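PDB 6YGA: N-alpha-acetyltransferase 30 from Saccharomyces cerevisiae, which catalyses, as the catalytic subunit of the NatC complex, acetyl transfer from acetyl-CoA to the N-terminal methionine of proteins that begin with Met followed by Leu, Ile or Phe. Local coordinates for residues 29-32 / 33-37; 41-44 / 45-48. One frame throughout, in Å; residues are numbered along the deposited sequence.

Contact 1: residues 29-32 / 33-37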
loop_
_atom_site.group_PDB
_atom_site.type_symbol
_atom_site.label_atom_id
_atom_site.label_comp_id
_atom_site.label_asym_id
_atom_site.label_seq_id
_atom_site.Cartn_x
_atom_site.Cartn_y
_atom_site.Cartn_z
ATOM N N GLU A 29 4.907 14.651 -12.434
ATOM C CA GLU A 29 6.333 14.469 -12.236
ATOM C C GLU A 29 6.962 13.987 -13.537
ATOM O O GLU A 29 6.482 13.008 -14.127
ATOM C CB GLU A 29 6.611 13.470 -11.099
ATOM C CG GLU A 29 6.450 14.084 -9.717
ATOM C CD GLU A 29 5.783 13.153 -8.734
ATOM O OE1 GLU A 29 5.879 11.921 -8.919
ATOM O OE2 GLU A 29 5.155 13.659 -7.780
ATOM N N PRO A 30 8.017 14.642 -14.020
ATOM C CA PRO A 30 8.463 14.397 -15.396
ATOM C C PRO A 30 9.501 13.296 -15.521
ATOM O O PRO A 30 9.892 12.663 -14.536
ATOM C CB PRO A 30 9.046 15.754 -15.800
ATOM C CG PRO A 30 9.670 16.235 -14.535
ATOM C CD PRO A 30 8.788 15.729 -13.392
ATOM N N TYR A 31 9.953 13.069 -16.749
ATOM C CA TYR A 31 10.961 12.070 -17.056
ATOM C C TYR A 31 12.218 12.747 -17.587
ATOM O O TYR A 31 12.150 13.777 -18.263
ATOM C CB TYR A 31 10.445 11.062 -18.090
ATOM C CG TYR A 31 9.205 10.314 -17.656
ATOM C CD1 TYR A 31 8.972 10.036 -16.316
ATOM C CD2 TYR A 31 8.265 9.889 -18.588
ATOM C CE1 TYR A 31 7.842 9.355 -15.914
ATOM C CE2 TYR A 31 7.129 9.205 -18.195
ATOM C CZ TYR A 31 6.924 8.943 -16.856
ATOM O OH TYR A 31 5.798 8.266 -16.451
ATOM N N SER A 32 13.369 12.161 -17.271
ATOM C CA SER A 32 14.618 12.661 -17.817
ATOM C C SER A 32 14.772 12.207 -19.267
ATOM O O SER A 32 14.002 11.390 -19.775
ATOM C CB SER A 32 15.807 12.190 -16.980
ATOM O OG SER A 32 16.053 10.805 -17.165
ATOM N N ILE A 33 15.786 12.757 -19.937
ATOM C CA ILE A 33 16.078 12.350 -21.310
ATOM C C ILE A 33 16.372 10.857 -21.370
ATOM O O ILE A 33 15.992 10.170 -22.326
ATOM C CB ILE A 33 17.242 13.186 -21.879
ATOM C CG1 ILE A 33 16.787 14.623 -22.159
ATOM C CG2 ILE A 33 17.807 12.557 -23.149
ATOM C CD1 ILE A 33 17.868 15.507 -22.763
ATOM N N TYR A 34 17.035 10.324 -20.343
ATOM C CA TYR A 34 17.407 8.917 -20.354
ATOM C C TYR A 34 16.253 7.990 -19.993
ATOM O O TYR A 34 16.359 6.781 -20.221
ATOM C CB TYR A 34 18.599 8.689 -19.430
ATOM C CG TYR A 34 19.901 8.937 -20.145
ATOM C CD1 TYR A 34 20.534 7.915 -20.840
ATOM C CD2 TYR A 34 20.475 10.200 -20.166
ATOM C CE1 TYR A 34 21.718 8.135 -21.513
ATOM C CE2 TYR A 34 21.659 10.433 -20.836
ATOM C CZ TYR A 34 22.276 9.397 -21.507
ATOM O OH TYR A 34 23.455 9.632 -22.174
ATOM N N VAL A 35 15.153 8.519 -19.458
ATOM C CA VAL A 35 13.925 7.732 -19.401
ATOM C C VAL A 35 13.402 7.489 -20.810
ATOM O O VAL A 35 13.033 6.367 -21.172
ATOM C CB VAL A 35 12.872 8.433 -18.524
ATOM C CG1 VAL A 35 11.605 7.594 -18.451
ATOM C CG2 VAL A 35 13.418 8.697 -17.134
ATOM N N TYR A 36 13.390 8.541 -21.633
ATOM C CA TYR A 36 12.936 8.402 -23.014
ATOM C C TYR A 36 13.915 7.576 -23.835
ATOM O O TYR A 36 13.508 6.842 -24.742
ATOM C CB TYR A 36 12.745 9.780 -23.645
ATOM C CG TYR A 36 11.617 10.578 -23.038
ATOM C CD1 TYR A 36 10.304 10.370 -23.435
ATOM C CD2 TYR A 36 11.865 11.539 -22.068
ATOM C CE1 TYR A 36 9.267 11.095 -22.883
ATOM C CE2 TYR A 36 10.834 12.271 -21.508
ATOM C CZ TYR A 36 9.537 12.044 -21.919
ATOM O OH TYR A 36 8.503 12.766 -21.369
ATOM N N ARG A 37 15.207 7.680 -23.530
ATOM C CA ARG A 37 16.202 6.935 -24.289
ATOM C C ARG A 37 16.182 5.455 -23.930
ATOM O O ARG A 37 16.536 4.612 -24.760
ATOM C CB ARG A 37 17.582 7.538 -24.054
ATOM C CG ARG A 37 18.516 7.373 -25.222
ATOM C CD ARG A 37 19.372 8.605 -25.437
ATOM N NE ARG A 37 18.647 9.684 -26.103
ATOM C CZ ARG A 37 18.515 9.791 -27.421
ATOM N NH1 ARG A 37 19.050 8.877 -28.219
ATOM N NH2 ARG A 37 17.847 10.811 -27.943
#
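Y31 lays its side chain against V35 and Y36, neighbouring residues of the first turn of helix 33-40. Y31 CB touches both, 3.6 Å from V35 CB and from Y36 CE2. Beyond that point the ring takes over. The torsion that sets CG beside the backbone N (chi1 -59°) carries the ring past V35, so that Y31 CG comes to 3.7 Å from V35 CG1, while Y31 CD2 passes 4.0 Å from Y36 OH. Farther out the ring points away from the helix, and the side chain also packs on M83 of strand 76-86. The two tyrosine side chains cross at about a right angle, and the Y36 hydroxyl is hydrogen-bonded to D24 of helix 13-26.

S32 is the N-cap of the helix. With its hydroxyl held between its backbone N and carbonyl carbon (chi1 72°), S32 OG accepts weak bonds from Y34 N and V35 N, both at 3.4 Å. V35 N is shared, since it also makes a weak bond of 3.1 Å to S32 O. S32 O receives a longer, weak bond from Y36 N, though a straighter one (160°), and lies 3.1 Å from Y36 CD2. On the subunit side, S32 OG is hydrogen-bonded to S54 OG of the N-alpha-acetyltransferase 35 chain, and I33 N bonds to E56 OE2 of the same chain.

The helix start is thus capped by several weak bonds from its own chain and, for the S32 hydroxyl, by a stronger bond to a neighbouring subunit. The carboxylate of E56 of that subunit probably interacts favourably with the N-terminal end of the helix dipole, so the cap is completed across the subunit interface.

Contact 2: residues 41-44 / 45-48; sequences NQWP and ELTY
The indole of W43 and the side chains of E45 and L46 gather along one side of a tight turn, where E45 and L46 both meet the W43 ring obliquely. L46 makes the apolar part of the contact: its CD1 methyl sits 3.6 Å from W43 CD1 and reaches back to W43 CB as well. The E45 carboxylate approaches the same five-membered end of the indole, with OE2 3.9 Å from W43 CD1, and its plane is turned 52° from that of the ring. It gets there by doubling back, since chi1 of 70° and a bend at chi2 (-79°) fold the E45 chain over the preceding residues and bring E45 OE1 to 3.2 Å from P44 CD. Behind W43, Q42 CB rests over one ring face near the rim, and Y38 of helix 33-40 meets the indole edge-to-face.

The backbone beneath is a type I beta turn with P44 and E45 at its corners. It is closed by the bond from L46 N to W43 O, 3.3 Å long, in which the donor lies well above the carbonyl plane. A water lies 2.8 Å from W43 O and probably donates to it; it is also near T47 OG1, though that approach is too short to interpret. Beyond the turn, L46 packs on M107 of helix 95-109 and on M69 of strand 61-72.

W43 O therefore takes the turn bond from L46 N and probably a second from the water. P44 suits the second position of a type I turn, where its missing N-H costs nothing, and apolar packing of L46 on W43 accompanies the closing bond. The arrangement lets the short loop after helix 33-40 reverse into strand 47-52, the second strand of the GNAT sheet.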
loop_
_atom_site.group_PDB
_atom_site.type_symbol
_atom_site.label_atom_id
_atom_site.label_comp_id
_atom_site.label_asym_id
_atom_site.label_seq_id
_atom_site.Cartn_x
_atom_site.Cartn_y
_atom_site.Cartn_z
ATOM N N ASN A 41 15.357 3.981 -27.706
ATOM C CA ASN A 41 16.536 3.404 -28.337
ATOM C C ASN A 41 16.511 1.881 -28.322
ATOM O O ASN A 41 16.988 1.248 -29.271
ATOM C CB ASN A 41 17.800 3.928 -27.656
ATOM C CG ASN A 41 18.148 5.333 -28.097
ATOM O OD1 ASN A 41 17.343 6.257 -27.959
ATOM N ND2 ASN A 41 19.349 5.503 -28.635
ATOM N N GLN A 42 15.942 1.277 -27.283
ATOM C CA GLN A 42 15.921 -0.175 -27.174
ATOM C C GLN A 42 14.672 -0.802 -27.783
ATOM O O GLN A 42 14.740 -1.928 -28.293
ATOM C CB GLN A 42 16.063 -0.583 -25.708
ATOM C CG GLN A 42 17.356 -0.070 -25.079
ATOM C CD GLN A 42 17.560 -0.548 -23.657
ATOM O OE1 GLN A 42 16.692 -0.377 -22.799
ATOM N NE2 GLN A 42 18.716 -1.146 -23.399
ATOM N N TRP A 43 13.535 -0.105 -27.759
ATOM C CA TRP A 43 12.314 -0.547 -28.431
ATOM C C TRP A 43 11.809 0.570 -29.339
ATOM O O TRP A 43 10.738 1.143 -29.096
ATOM C CB TRP A 43 11.232 -0.943 -27.429
ATOM C CG TRP A 43 11.616 -2.067 -26.524
ATOM C CD1 TRP A 43 11.457 -3.403 -26.757
ATOM C CD2 TRP A 43 12.213 -1.953 -25.228
ATOM N NE1 TRP A 43 11.926 -4.127 -25.689
ATOM C CE2 TRP A 43 12.394 -3.260 -24.737
ATOM C CE3 TRP A 43 12.616 -0.872 -24.438
ATOM C CZ2 TRP A 43 12.960 -3.517 -23.493
ATOM C CZ3 TRP A 43 13.177 -1.128 -23.202
ATOM C CH2 TRP A 43 13.343 -2.440 -22.741
ATOM N N PRO A 44 12.554 0.907 -30.398
ATOM C CA PRO A 44 12.047 1.926 -31.330
ATOM C C PRO A 44 10.792 1.487 -32.053
ATOM O O PRO A 44 9.968 2.330 -32.424
ATOM C CB PRO A 44 13.221 2.129 -32.297
ATOM C CG PRO A 44 13.943 0.835 -32.266
ATOM C CD PRO A 44 13.832 0.334 -30.857
ATOM N N GLU A 45 10.607 0.184 -32.245
ATOM C CA GLU A 45 9.458 -0.318 -32.983
ATOM C C GLU A 45 8.173 -0.300 -32.166
ATOM O O GLU A 45 7.112 -0.626 -32.709
ATOM C CB GLU A 45 9.733 -1.743 -33.473
ATOM C CG GLU A 45 9.781 -2.793 -32.367
ATOM C CD GLU A 45 11.097 -2.809 -31.606
ATOM O OE1 GLU A 45 12.001 -2.021 -31.948
ATOM O OE2 GLU A 45 11.228 -3.622 -30.668
ATOM N N LEU A 46 8.240 0.075 -30.888
ATOM C CA LEU A 46 7.094 0.031 -29.992
ATOM C C LEU A 46 6.635 1.421 -29.563
ATOM O O LEU A 46 5.927 1.557 -28.560
ATOM C CB LEU A 46 7.421 -0.832 -28.772
ATOM C CG LEU A 46 7.796 -2.286 -29.071
ATOM C CD1 LEU A 46 8.006 -3.070 -27.779
ATOM C CD2 LEU A 46 6.737 -2.948 -29.942
ATOM N N THR A 47 7.025 2.456 -30.301
ATOM C CA THR A 47 6.576 3.820 -30.054
ATOM C C THR A 47 5.909 4.351 -31.314
ATOM O O THR A 47 6.480 4.269 -32.406
ATOM C CB THR A 47 7.739 4.726 -29.642
ATOM O OG1 THR A 47 8.258 4.291 -28.380
ATOM C CG2 THR A 47 7.275 6.166 -29.513
ATOM N N TYR A 48 4.699 4.886 -31.160
ATOM C CA TYR A 48 3.917 5.390 -32.277
ATOM C C TYR A 48 3.509 6.830 -32.012
ATOM O O TYR A 48 3.361 7.246 -30.861
ATOM C CB TYR A 48 2.665 4.534 -32.520
ATOM C CG TYR A 48 2.960 3.224 -33.204
ATOM C CD1 TYR A 48 3.389 2.121 -32.477
ATOM C CD2 TYR A 48 2.820 3.091 -34.579
ATOM C CE1 TYR A 48 3.668 0.918 -33.102
ATOM C CE2 TYR A 48 3.096 1.894 -35.213
ATOM C CZ TYR A 48 3.520 0.810 -34.472
ATOM O OH TYR A 48 3.794 -0.381 -35.105
HETATM O O HOH W 1 9.220 2.370 -27.153
#

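How the contacts relate
Following the chain, strand 3-7 and helix 13-26 come first; contact 1 then closes where the loop after that helix runs into helix 33-40. Contact 2 opens just past the end of this second helix and closes at the start of strand 47-52. The two are in series, neither nested nor crossed, with centres about 15 Å apart and no direct touch. One marks the beginning of helix 33-40, the other its exit. Contact 1 ties the helix to helix 13-26 and to the other two NatC subunits, whereas contact 2 delivers the chain into the mixed sheet, between strands 3-7 and 61-72, beneath helix 95-109.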